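Local structure of solute-binding protein (Thermoactinomyces vulgaris, 2ZYO) at residues Y122-A127 / E298-L303; V23-D28 / K282-S287; A75-W80 / K294-L299. The protein binds maltotetraose in this crystal and probably serves, as a cyclodextrin- and maltodextrin-binding protein, in carbohydrate uptake across the cell membrane. All coordinates share one frame; numbering follows the deposited sequence.

Overall arrangement
All three contacts are buried, with centres 7 to 10 Å apart, on one side of the chain's centre. Contacts 1 and 3 use the same helix, 293-302: contact 1 sets it on strand 120-136, contact 3 on strand 77-81. Contact 2 joins strand 20-25 to strand 278-287, which pairs with both of those strands. The helix contacts are apolar, a methionine sulfur on a leucine in contact 1 and leucine methyls on a leucine and an alanine in contact 3. Contact 2 is mixed, one indole meeting a methyl, a carbonyl oxygen and a carboxylate. Contact 1 alone has a partly exposed member among its touching residues, Gln301.

Contact 1: Y122-A127 / E298-L303; sequences YGLPKA and ELMQFL
Met300 sets its sulfur against the strand at Leu124, and this pair makes the tight part of the contact. SD lies 3.7 Å from Leu124 N and 3.9 Å from Leu124 CG, so it sits where main chain and side chain of the leucine join. It also comes within 4.0 Å of Gly123 CA, touching a residue that has only backbone to offer. The methionine chain leaves the helix fully stretched through chi1 (-174°) and chi2 (-171°) and bends only at chi3 (-70°), which turns CE toward Trp284 on the adjacent strand. That reach spans much of the gap between the two elements, whose axes approach to 9.0 Å.

Toward solvent the contact thins: Leu124 CD1 still meets Gln301 CG at 3.8 Å, but Gln301 gives up only 21 Å² against 62 Å² for Met300 and stays partly exposed, its side chain setting out away from the strand. The amide of Gln301 turns back to its own helix, NE2 bonding to Thr297 O. No hydrogen bond crosses between the segments; Leu124 is tied by its backbone to Trp284 instead.

Farther along the strand, Lys126 and Ala127 both face Lys282 in a classic beta bulge. The whole is a helix laid on the mixed sheet of an alpha/beta domain, as in bacterial solute-binding proteins.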
loop_
_atom_site.group_PDB
_atom_site.type_symbol
_atom_site.label_atom_id
_atom_site.label_comp_id
_atom_site.label_asym_id
_atom_site.label_seq_id
_atom_site.Cartn_x
_atom_site.Cartn_y
_atom_site.Cartn_z
ATOM N N TYR A 122 -3.078 13.505 -9.900
ATOM C CA TYR A 122 -3.584 14.157 -8.689
ATOM C C TYR A 122 -2.561 14.405 -7.584
ATOM O O TYR A 122 -2.878 15.027 -6.569
ATOM C CB TYR A 122 -4.810 13.409 -8.155
ATOM C CG TYR A 122 -6.000 13.645 -9.039
ATOM C CD1 TYR A 122 -6.825 14.749 -8.838
ATOM C CD2 TYR A 122 -6.271 12.797 -10.112
ATOM C CE1 TYR A 122 -7.909 14.990 -9.668
ATOM C CE2 TYR A 122 -7.352 13.030 -10.950
ATOM C CZ TYR A 122 -8.163 14.127 -10.722
ATOM O OH TYR A 122 -9.234 14.360 -11.549
ATOM N N GLY A 123 -1.332 13.944 -7.778
ATOM C CA GLY A 123 -0.311 14.200 -6.774
ATOM C C GLY A 123 1.070 13.678 -7.080
ATOM O O GLY A 123 1.304 13.063 -8.123
ATOM N N LEU A 124 1.980 13.951 -6.149
ATOM C CA LEU A 124 3.348 13.460 -6.200
ATOM C C LEU A 124 3.601 12.590 -4.970
ATOM O O LEU A 124 3.102 12.896 -3.882
ATOM C CB LEU A 124 4.342 14.624 -6.291
ATOM C CG LEU A 124 4.249 15.498 -7.552
ATOM C CD1 LEU A 124 5.247 16.644 -7.482
ATOM C CD2 LEU A 124 4.443 14.690 -8.837
ATOM N N PRO A 125 4.349 11.486 -5.142
ATOM C CA PRO A 125 4.448 10.498 -4.070
ATOM C C PRO A 125 5.497 10.794 -3.003
ATOM O O PRO A 125 6.529 11.412 -3.290
ATOM C CB PRO A 125 4.814 9.221 -4.821
ATOM C CG PRO A 125 5.622 9.698 -5.981
ATOM C CD PRO A 125 5.109 11.076 -6.338
ATOM N N LYS A 126 5.214 10.333 -1.787
ATOM C CA LYS A 126 6.107 10.470 -0.640
ATOM C C LYS A 126 6.642 9.109 -0.210
ATOM O O LYS A 126 7.799 8.989 0.195
ATOM C CB LYS A 126 5.361 11.081 0.549
ATOM C CG LYS A 126 4.709 12.431 0.284
ATOM C CD LYS A 126 3.537 12.690 1.237
ATOM C CE LYS A 126 4.000 12.910 2.675
ATOM N NZ LYS A 126 2.855 13.290 3.556
ATOM N N ALA A 127 5.783 8.095 -0.290
ATOM C CA ALA A 127 6.088 6.776 0.255
ATOM C C ALA A 127 5.432 5.658 -0.543
ATOM O O ALA A 127 4.354 5.842 -1.116
ATOM C CB ALA A 127 5.660 6.701 1.716
ATOM N N GLU A 298 3.947 24.137 -6.606
ATOM C CA GLU A 298 5.366 24.413 -6.401
ATOM C C GLU A 298 5.826 23.922 -5.026
ATOM O O GLU A 298 6.902 23.340 -4.903
ATOM C CB GLU A 298 5.676 25.900 -6.601
ATOM C CG GLU A 298 5.582 26.316 -8.063
ATOM C CD GLU A 298 5.675 27.812 -8.290
ATOM O OE1 GLU A 298 5.505 28.591 -7.327
ATOM O OE2 GLU A 298 5.904 28.206 -9.456
ATOM N N LEU A 299 5.003 24.146 -4.001
ATOM C CA LEU A 299 5.288 23.606 -2.673
ATOM C C LEU A 299 5.321 22.076 -2.704
ATOM O O LEU A 299 6.218 21.456 -2.129
ATOM C CB LEU A 299 4.269 24.113 -1.641
ATOM C CG LEU A 299 4.280 23.492 -0.236
ATOM C CD1 LEU A 299 5.603 23.709 0.500
ATOM C CD2 LEU A 299 3.124 24.041 0.572
ATOM N N MET A 300 4.348 21.475 -3.384
ATOM C CA MET A 300 4.275 20.019 -3.496
ATOM C C MET A 300 5.551 19.432 -4.095
ATOM O O MET A 300 6.042 18.400 -3.635
ATOM C CB MET A 300 3.069 19.600 -4.333
ATOM C CG MET A 300 2.856 18.095 -4.356
ATOM S SD MET A 300 1.614 17.539 -5.532
ATOM C CE MET A 300 0.109 18.137 -4.759
ATOM N N GLN A 301 6.070 20.088 -5.130
ATOM C CA GLN A 301 7.327 19.674 -5.749
ATOM C C GLN A 301 8.499 19.845 -4.785
ATOM O O GLN A 301 9.381 18.986 -4.711
ATOM C CB GLN A 301 7.583 20.456 -7.038
ATOM C CG GLN A 301 6.663 20.076 -8.177
ATOM C CD GLN A 301 6.769 21.029 -9.345
ATOM O OE1 GLN A 301 7.654 20.895 -10.188
ATOM N NE2 GLN A 301 5.858 21.991 -9.406
ATOM N N PHE A 302 8.497 20.949 -4.043
ATOM C CA PHE A 302 9.553 21.219 -3.071
ATOM C C PHE A 302 9.596 20.139 -1.989
ATOM O O PHE A 302 10.672 19.735 -1.547
ATOM C CB PHE A 302 9.378 22.611 -2.449
ATOM C CG PHE A 302 10.550 23.057 -1.628
ATOM C CD1 PHE A 302 11.605 23.752 -2.213
ATOM C CD2 PHE A 302 10.603 22.781 -0.264
ATOM C CE1 PHE A 302 12.699 24.161 -1.451
ATOM C CE2 PHE A 302 11.695 23.186 0.503
ATOM C CZ PHE A 302 12.740 23.876 -0.093
ATOM N N LEU A 303 8.417 19.662 -1.589
ATOM C CA LEU A 303 8.303 18.646 -0.541
ATOM C C LEU A 303 8.640 17.236 -1.024
ATOM O O LEU A 303 8.786 16.324 -0.211
ATOM C CB LEU A 303 6.894 18.651 0.064
ATOM C CG LEU A 303 6.403 19.912 0.785
ATOM C CD1 LEU A 303 4.940 19.757 1.164
ATOM C CD2 LEU A 303 7.246 20.227 2.017
#

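Contact 2: V23-D28 / K282-S287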
loop_
_atom_site.group_PDB
_atom_site.type_symbol
_atom_site.label_atom_id
_atom_site.label_comp_id
_atom_site.label_asym_id
_atom_site.label_seq_id
_atom_site.Cartn_x
_atom_site.Cartn_y
_atom_site.Cartn_z
ATOM N N VAL A 23 -0.840 22.966 4.966
ATOM C CA VAL A 23 -0.534 21.566 4.708
ATOM C C VAL A 23 -1.039 20.745 5.891
ATOM O O VAL A 23 -0.775 21.097 7.038
ATOM C CB VAL A 23 0.996 21.360 4.545
ATOM C CG1 VAL A 23 1.353 19.892 4.474
ATOM C CG2 VAL A 23 1.512 22.084 3.302
ATOM N N TRP A 24 -1.779 19.673 5.613
ATOM C CA TRP A 24 -2.176 18.727 6.660
ATOM C C TRP A 24 -1.275 17.501 6.622
ATOM O O TRP A 24 -1.104 16.883 5.570
ATOM C CB TRP A 24 -3.635 18.290 6.512
ATOM C CG TRP A 24 -4.657 19.357 6.780
ATOM C CD1 TRP A 24 -4.450 20.576 7.360
ATOM C CD2 TRP A 24 -6.057 19.278 6.501
ATOM N NE1 TRP A 24 -5.635 21.272 7.437
ATOM C CE2 TRP A 24 -6.638 20.494 6.923
ATOM C CE3 TRP A 24 -6.878 18.299 5.925
ATOM C CZ2 TRP A 24 -8.005 20.758 6.788
ATOM C CZ3 TRP A 24 -8.237 18.561 5.792
ATOM C CH2 TRP A 24 -8.785 19.783 6.220
ATOM N N GLU A 25 -0.707 17.155 7.773
ATOM C CA GLU A 25 0.191 16.012 7.881
ATOM C C GLU A 25 -0.188 15.120 9.065
ATOM O O GLU A 25 -0.751 15.596 10.055
ATOM C CB GLU A 25 1.649 16.482 7.990
ATOM C CG GLU A 25 2.705 15.369 8.057
ATOM C CD GLU A 25 2.683 14.442 6.853
ATOM O OE1 GLU A 25 3.541 14.608 5.964
ATOM O OE2 GLU A 25 1.809 13.550 6.788
ATOM N N ASN A 26 0.131 13.833 8.936
ATOM C CA ASN A 26 -0.163 12.803 9.938
ATOM C C ASN A 26 0.009 13.260 11.384
ATOM O O ASN A 26 1.068 13.756 11.765
ATOM C CB ASN A 26 0.702 11.564 9.677
ATOM C CG ASN A 26 0.268 10.358 10.493
ATOM O OD1 ASN A 26 -0.752 10.389 11.183
ATOM N ND2 ASN A 26 1.040 9.283 10.407
ATOM N N ALA A 27 -1.044 13.072 12.176
ATOM C CA ALA A 27 -1.072 13.528 13.565
ATOM C C ALA A 27 -0.511 12.506 14.556
ATOM O O ALA A 27 -0.028 12.886 15.624
ATOM C CB ALA A 27 -2.487 13.923 13.960
ATOM N N ASP A 28 -0.576 11.223 14.201
ATOM C CA ASP A 28 -0.177 10.141 15.112
ATOM C C ASP A 28 1.314 9.814 15.086
ATOM O O ASP A 28 1.858 9.273 16.057
ATOM C CB ASP A 28 -1.007 8.871 14.862
ATOM C CG ASP A 28 -0.799 8.279 13.474
ATOM O OD1 ASP A 28 0.358 7.985 13.095
ATOM O OD2 ASP A 28 -1.811 8.082 12.765
ATOM N N LYS A 282 1.507 6.711 -0.637
ATOM C CA LYS A 282 1.067 7.902 0.080
ATOM C C LYS A 282 1.633 9.114 -0.643
ATOM O O LYS A 282 2.848 9.265 -0.747
ATOM C CB LYS A 282 1.546 7.884 1.535
ATOM C CG LYS A 282 0.870 6.835 2.411
ATOM C CD LYS A 282 1.084 7.095 3.900
ATOM C CE LYS A 282 2.550 7.049 4.304
ATOM N NZ LYS A 282 2.744 7.323 5.758
ATOM N N GLY A 283 0.752 9.966 -1.156
ATOM C CA GLY A 283 1.185 11.161 -1.870
ATOM C C GLY A 283 0.629 12.447 -1.294
ATOM O O GLY A 283 -0.197 12.423 -0.378
ATOM N N TRP A 284 1.107 13.568 -1.830
ATOM C CA TRP A 284 0.517 14.878 -1.574
ATOM C C TRP A 284 -0.501 15.157 -2.663
ATOM O O TRP A 284 -0.203 14.979 -3.851
ATOM C CB TRP A 284 1.579 15.979 -1.616
ATOM C CG TRP A 284 2.502 16.027 -0.442
ATOM C CD1 TRP A 284 3.856 15.847 -0.457
ATOM C CD2 TRP A 284 2.145 16.293 0.920
ATOM N NE1 TRP A 284 4.365 15.975 0.814
ATOM C CE2 TRP A 284 3.337 16.245 1.679
ATOM C CE3 TRP A 284 0.934 16.554 1.576
ATOM C CZ2 TRP A 284 3.355 16.458 3.062
ATOM C CZ3 TRP A 284 0.951 16.762 2.953
ATOM C CH2 TRP A 284 2.155 16.709 3.680
ATOM N N TYR A 285 -1.689 15.601 -2.262
ATOM C CA TYR A 285 -2.753 15.953 -3.205
ATOM C C TYR A 285 -3.126 17.420 -3.055
ATOM O O TYR A 285 -2.838 18.038 -2.031
ATOM C CB TYR A 285 -3.980 15.049 -3.016
ATOM C CG TYR A 285 -3.614 13.600 -2.804
ATOM C CD1 TYR A 285 -2.823 12.922 -3.729
ATOM C CD2 TYR A 285 -4.039 12.913 -1.670
ATOM C CE1 TYR A 285 -2.463 11.596 -3.532
ATOM C CE2 TYR A 285 -3.689 11.579 -1.465
ATOM C CZ TYR A 285 -2.900 10.932 -2.400
ATOM O OH TYR A 285 -2.544 9.619 -2.210
ATOM N N LEU A 286 -3.754 17.971 -4.090
ATOM C CA LEU A 286 -4.119 19.380 -4.125
ATOM C C LEU A 286 -5.623 19.542 -3.955
ATOM O O LEU A 286 -6.404 19.076 -4.790
ATOM C CB LEU A 286 -3.656 20.005 -5.447
ATOM C CG LEU A 286 -3.943 21.483 -5.731
ATOM C CD1 LEU A 286 -3.367 22.390 -4.655
ATOM C CD2 LEU A 286 -3.405 21.863 -7.104
ATOM N N SER A 287 -6.019 20.207 -2.873
ATOM C CA SER A 287 -7.430 20.441 -2.592
ATOM C C SER A 287 -8.088 21.223 -3.719
ATOM O O SER A 287 -7.522 22.195 -4.222
ATOM C CB SER A 287 -7.596 21.208 -1.281
ATOM O OG SER A 287 -8.930 21.666 -1.123
#
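Val23 and Trp284 start the contact, methyl against indole. Val23 CG1, placed anti to its own nitrogen (chi1 172°), lies 3.4 Å from Trp284 CH2 and approaches the ring obliquely. At Trp24 the main chain does the touching: its O lies at the edge of the Trp284 ring, in the ring plane, 3.3 Å from CZ3. A carbonyl oxygen thus faces the polarised C-H rim of the indole, although no hydrogen bond links the segments.

Glu25 follows, its chain bent at chi2 (59°), which brings the carboxylate to the CH2-CZ2 side of the same ring, obliquely. OE1 is 3.4 Å from both Trp284 CH2 and Trp284 CZ2, with the carboxylate and ring planes 52° apart. Both oxygens are also held elsewhere. OE1 takes a salt bridge from Lys126 NZ and a hydrogen bond with Thr36 OG1, while OE2 accepts from Asn26 N at 2.7 Å through its anti lone pair. Lys126 makes a cation-pi contact with Trp284 as well, so its charge probably steadies the buried carboxylate beside the indole. At Asn26 the chain leaves the strand in an Asx turn: OD1 accepts from Asp28 N at 3.1 Å, the donor standing above the carbonyl plane.

The strand axes are 9.4 Å apart because strand 77-81 lies between them, bonded through its backbone to both. Strand 50-55 flanks strand 20-25 in parallel, helix 30-47 touches Val23 and Trp284 through Thr36, and helix 61-71 packs on Trp24.

Contact 3: A75-W80 / K294-L299; sequences ADLVTW and KYATEL
Leu77 has the most surface buried here, 66 Å², and its two methyls divide the helix between them. CD2 lies 3.6 Å from Ala296 O and 4.0 Å from Ala296 CB, touching both the main chain and the side chain of that residue. CD1 goes to the next turn, where it meets Leu299 CD2 at 3.8 Å. The fork is placed by a first torsion of -59°, with CG anti to the carbonyl carbon, and by an extended chi2 of -174°.

Ala296 comes second, with 49 Å² buried. Its single methyl points at the other segment and is shared, since Asp76 CB also approaches Ala296 CB, at 4.1 Å. With so short a side chain between them, the backbones come close: the CA atoms of Asp76 and Ala296 are 6.4 Å apart. Asp76 gives this contact only its methylene; its carboxylate is occupied elsewhere, OD1 bonding with Ser290 OG and OD2 accepting from Val22 N. Leu299 buries 26 Å² and meets Leu77 CD1 with CG as well as with its CD2 branch, the two side chains crossing at a slant.

On the same helix, Ala296 and Thr297 also touch Leu286, so the helix rests on strand 278-287 beside strand 77-81. Backbone bonds from Leu77 to Val22 and Trp24, and from Val78 to Tyr285, fix the strand on either flank. Between the two segments there is neither hydrogen bond nor salt bridge. Their fit therefore rests on van der Waals contact, mostly between apolar groups but including a methyl against the Ala296 carbonyl oxygen, while directional bonding to other parts of the fold sets the position of Leu77 and the orientation of the Asp76 carboxylate.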
loop_
_atom_site.group_PDB
_atom_site.type_symbol
_atom_site.label_atom_id
_atom_site.label_comp_id
_atom_site.label_asym_id
_atom_site.label_seq_id
_atom_site.Cartn_x
_atom_site.Cartn_y
_atom_site.Cartn_z
ATOM N N ALA A 75 -6.995 22.766 3.956
ATOM C CA ALA A 75 -5.591 22.785 3.554
ATOM C C ALA A 75 -5.448 22.933 2.048
ATOM O O ALA A 75 -6.343 22.565 1.291
ATOM C CB ALA A 75 -4.904 21.517 4.006
ATOM N N ASP A 76 -4.313 23.469 1.615
ATOM C CA ASP A 76 -3.982 23.485 0.197
ATOM C C ASP A 76 -3.465 22.116 -0.228
ATOM O O ASP A 76 -3.850 21.595 -1.279
ATOM C CB ASP A 76 -2.959 24.578 -0.101
ATOM C CG ASP A 76 -3.498 25.962 0.192
ATOM O OD1 ASP A 76 -4.312 26.462 -0.609
ATOM O OD2 ASP A 76 -3.117 26.546 1.228
ATOM N N LEU A 77 -2.604 21.536 0.605
ATOM C CA LEU A 77 -2.073 20.200 0.355
ATOM C C LEU A 77 -2.532 19.228 1.430
ATOM O O LEU A 77 -2.475 19.532 2.623
ATOM C CB LEU A 77 -0.541 20.220 0.274
ATOM C CG LEU A 77 0.140 21.094 -0.789
ATOM C CD1 LEU A 77 1.635 20.833 -0.779
ATOM C CD2 LEU A 77 -0.432 20.861 -2.186
ATOM N N VAL A 78 -2.996 18.064 0.984
ATOM C CA VAL A 78 -3.474 17.003 1.868
ATOM C C VAL A 78 -2.797 15.686 1.497
ATOM O O VAL A 78 -2.144 15.589 0.454
ATOM C CB VAL A 78 -5.016 16.844 1.797
ATOM C CG1 VAL A 78 -5.712 18.072 2.386
ATOM C CG2 VAL A 78 -5.473 16.604 0.358
ATOM N N THR A 79 -2.948 14.677 2.350
ATOM C CA THR A 79 -2.293 13.391 2.135
ATOM C C THR A 79 -3.063 12.221 2.746
ATOM O O THR A 79 -3.584 12.323 3.856
ATOM C CB THR A 79 -0.816 13.412 2.634
ATOM O OG1 THR A 79 -0.191 12.152 2.368
ATOM C CG2 THR A 79 -0.725 13.729 4.122
ATOM N N TRP A 80 -3.141 11.127 1.988
ATOM C CA TRP A 80 -3.712 9.853 2.445
ATOM C C TRP A 80 -3.311 8.727 1.486
ATOM O O TRP A 80 -2.897 9.002 0.358
ATOM C CB TRP A 80 -5.239 9.928 2.609
ATOM C CG TRP A 80 -6.009 10.435 1.421
ATOM C CD1 TRP A 80 -6.293 9.752 0.271
ATOM C CD2 TRP A 80 -6.630 11.720 1.288
ATOM N NE1 TRP A 80 -7.040 10.539 -0.577
ATOM C CE2 TRP A 80 -7.256 11.754 0.021
ATOM C CE3 TRP A 80 -6.701 12.853 2.108
ATOM C CZ2 TRP A 80 -7.954 12.875 -0.440
ATOM C CZ3 TRP A 80 -7.400 13.964 1.651
ATOM C CH2 TRP A 80 -8.014 13.968 0.388
ATOM N N LYS A 294 -1.245 26.904 -8.395
ATOM C CA LYS A 294 0.106 26.976 -8.966
ATOM C C LYS A 294 1.192 27.040 -7.893
ATOM O O LYS A 294 2.179 26.306 -7.961
ATOM C CB LYS A 294 0.238 28.142 -9.948
ATOM C CG LYS A 294 -0.617 27.987 -11.197
ATOM C CD LYS A 294 -0.428 29.160 -12.143
ATOM C CE LYS A 294 -1.292 29.008 -13.385
ATOM N NZ LYS A 294 -1.165 30.182 -14.298
ATOM N N TYR A 295 1.009 27.918 -6.909
ATOM C CA TYR A 295 1.953 28.021 -5.799
ATOM C C TYR A 295 1.960 26.763 -4.929
ATOM O O TYR A 295 3.023 26.310 -4.502
ATOM C CB TYR A 295 1.659 29.254 -4.944
ATOM C CG TYR A 295 2.283 30.534 -5.456
ATOM C CD1 TYR A 295 1.567 31.401 -6.288
ATOM C CD2 TYR A 295 3.583 30.890 -5.095
ATOM C CE1 TYR A 295 2.137 32.588 -6.750
ATOM C CE2 TYR A 295 4.160 32.072 -5.553
ATOM C CZ TYR A 295 3.432 32.913 -6.378
ATOM O OH TYR A 295 4.007 34.081 -6.824
ATOM N N ALA A 296 0.779 26.198 -4.676
ATOM C CA ALA A 296 0.681 24.968 -3.886
ATOM C C ALA A 296 1.371 23.797 -4.577
ATOM O O ALA A 296 1.960 22.946 -3.913
ATOM C CB ALA A 296 -0.772 24.631 -3.580
ATOM N N THR A 297 1.306 23.768 -5.908
ATOM C CA THR A 297 1.963 22.723 -6.695
ATOM C C THR A 297 3.484 22.889 -6.670
ATOM O O THR A 297 4.222 21.903 -6.699
ATOM C CB THR A 297 1.422 22.678 -8.141
ATOM O OG1 THR A 297 0.010 22.443 -8.105
ATOM C CG2 THR A 297 2.083 21.569 -8.951
ATOM N N GLU A 298 3.947 24.137 -6.606
ATOM C CA GLU A 298 5.366 24.413 -6.401
ATOM C C GLU A 298 5.826 23.922 -5.026
ATOM O O GLU A 298 6.902 23.340 -4.903
ATOM C CB GLU A 298 5.676 25.900 -6.601
ATOM C CG GLU A 298 5.582 26.316 -8.063
ATOM C CD GLU A 298 5.675 27.812 -8.290
ATOM O OE1 GLU A 298 5.505 28.591 -7.327
ATOM O OE2 GLU A 298 5.904 28.206 -9.456
ATOM N N LEU A 299 5.003 24.146 -4.001
ATOM C CA LEU A 299 5.288 23.606 -2.673
ATOM C C LEU A 299 5.321 22.076 -2.704
ATOM O O LEU A 299 6.218 21.456 -2.129
ATOM C CB LEU A 299 4.269 24.113 -1.641
ATOM C CG LEU A 299 4.280 23.492 -0.236
ATOM C CD1 LEU A 299 5.603 23.709 0.500
ATOM C CD2 LEU A 299 3.124 24.041 0.572
#